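Local structure of rhino (Drosophila melanogaster, 5XYV) at residues I56-F59 with E60-R63. The protein binds the N-terminal domain of Deadlock through its dimeric chromoshadow domain, an interaction implicated in specifying germline piRNA clusters. Sequence-based numbering, arbitrary orientation.
Sequences IKYF and ESLR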
loop_
_atom_site.group_PDB
_atom_site.type_symbol
_atom_site.label_atom_id
_atom_site.label_comp_id
_atom_site.label_asym_id
_atom_site.label_seq_id
_atom_site.Cartn_x
_atom_site.Cartn_y
_atom_site.Cartn_z
ATOM N N ILE B 56 4.735 3.636 4.240
ATOM C CA ILE B 56 3.760 4.357 3.440
ATOM C C ILE B 56 4.409 4.908 2.168
ATOM O O ILE B 56 3.813 4.856 1.084
ATOM C CB ILE B 56 3.116 5.498 4.254
ATOM C CG1 ILE B 56 2.195 4.923 5.325
ATOM C CG2 ILE B 56 2.341 6.450 3.366
ATOM C CD1 ILE B 56 1.707 5.952 6.316
ATOM N N LYS B 57 5.640 5.399 2.282
ATOM C CA LYS B 57 6.316 5.934 1.106
ATOM C C LYS B 57 6.649 4.831 0.114
ATOM O O LYS B 57 6.625 5.056 -1.089
ATOM C CB LYS B 57 7.582 6.712 1.492
ATOM C CG LYS B 57 7.733 8.010 0.691
ATOM C CD LYS B 57 9.125 8.643 0.804
ATOM C CE LYS B 57 9.584 8.773 2.257
ATOM N NZ LYS B 57 8.709 9.672 3.076
ATOM N N TYR B 58 6.959 3.642 0.619
ATOM C CA TYR B 58 7.187 2.494 -0.251
ATOM C C TYR B 58 5.928 2.140 -1.022
ATOM O O TYR B 58 5.994 1.864 -2.209
ATOM C CB TYR B 58 7.667 1.269 0.540
ATOM C CG TYR B 58 7.638 0.005 -0.302
ATOM C CD1 TYR B 58 8.642 -0.266 -1.213
ATOM C CD2 TYR B 58 6.593 -0.906 -0.192
ATOM C CE1 TYR B 58 8.611 -1.404 -2.001
ATOM C CE2 TYR B 58 6.548 -2.039 -0.972
ATOM C CZ TYR B 58 7.565 -2.289 -1.871
ATOM O OH TYR B 58 7.532 -3.429 -2.642
ATOM N N PHE B 59 4.793 2.114 -0.337
ATOM C CA PHE B 59 3.532 1.837 -1.018
ATOM C C PHE B 59 3.203 2.920 -2.064
ATOM O O PHE B 59 2.691 2.610 -3.131
ATOM C CB PHE B 59 2.385 1.703 -0.018
ATOM C CG PHE B 59 2.355 0.384 0.681
ATOM C CD1 PHE B 59 2.267 -0.799 -0.053
ATOM C CD2 PHE B 59 2.395 0.315 2.068
ATOM C CE1 PHE B 59 2.242 -2.036 0.585
ATOM C CE2 PHE B 59 2.358 -0.922 2.725
ATOM C CZ PHE B 59 2.282 -2.097 1.978
ATOM N N GLU B 60 3.517 4.177 -1.754
ATOM C CA GLU B 60 3.301 5.279 -2.693
ATOM C C GLU B 60 4.111 5.091 -3.974
ATOM O O GLU B 60 3.682 5.513 -5.039
ATOM C CB GLU B 60 3.656 6.631 -2.054
ATOM C CG GLU B 60 2.619 7.204 -1.107
ATOM C CD GLU B 60 3.065 8.538 -0.497
ATOM O OE1 GLU B 60 3.139 9.543 -1.247
ATOM O OE2 GLU B 60 3.346 8.589 0.728
ATOM N N SER B 61 5.278 4.455 -3.868
ATOM C CA SER B 61 6.179 4.297 -5.011
ATOM C C SER B 61 5.662 3.231 -5.981
ATOM O O SER B 61 6.045 3.204 -7.153
ATOM C CB SER B 61 7.592 3.920 -4.547
ATOM O OG SER B 61 7.632 2.592 -4.039
ATOM N N LEU B 62 4.811 2.339 -5.482
ATOM C CA LEU B 62 4.263 1.269 -6.312
ATOM C C LEU B 62 3.197 1.823 -7.247
ATOM O O LEU B 62 2.635 2.885 -6.979
ATOM C CB LEU B 62 3.686 0.163 -5.428
ATOM C CG LEU B 62 4.694 -0.511 -4.498
ATOM C CD1 LEU B 62 4.021 -1.575 -3.641
ATOM C CD2 LEU B 62 5.839 -1.111 -5.298
ATOM N N ARG B 63 2.930 1.130 -8.352
ATOM C CA ARG B 63 1.832 1.539 -9.227
ATOM C C ARG B 63 0.514 0.916 -8.764
ATOM O O ARG B 63 0.354 -0.313 -8.777
ATOM C CB ARG B 63 2.123 1.168 -10.682
ATOM C CG ARG B 63 2.838 2.275 -11.457
ATOM C CD ARG B 63 4.164 1.792 -12.030
ATOM N NE ARG B 63 4.187 1.817 -13.489
ATOM C CZ ARG B 63 5.107 1.211 -14.233
ATOM N NH1 ARG B 63 6.084 0.521 -13.656
ATOM N NH2 ARG B 63 5.048 1.290 -15.557
#
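L62 folds back over the Y58 ring where the C-terminal helix 52-61 of the chromoshadow domain unwinds into the strand that pairs with Deadlock. Followed outward, L62 CB lies 3.5 Å from F59 O, and CG sits above one face of the Y58 ring, offset toward its rim. Both methyls lie against the hydroxyl end of the ring: CD1 is nearest Y58 CE2 at 3.7 Å, CD2 nearest Y58 OH at 3.9 Å. More loosely, L62 CD1 meets F59 CD1 at 4.1 Å. Y58 holds its ring under this leucine because CG is anti to the backbone N (chi1 168°); the Y58 side chain also packs on I17, C20 and M29 of the sheet and on T52 of the Deadlock chain. An alanine in place of Y58 would remove that ring and is likely to leave a gap beneath the L62 methyls beside the Deadlock interface. One turn back, E60 N donates a hydrogen bond to I56 O at 2.9 Å, and E60 OE2, lying near I56 CG2, makes a salt bridge to K48 of the second subunit. F59 stacks on its counterpart F59 of that subunit across the dimer interface. S61 OG turns back to donate to Y58 O at 2.6 Å, tilted 21° from the carbonyl plane.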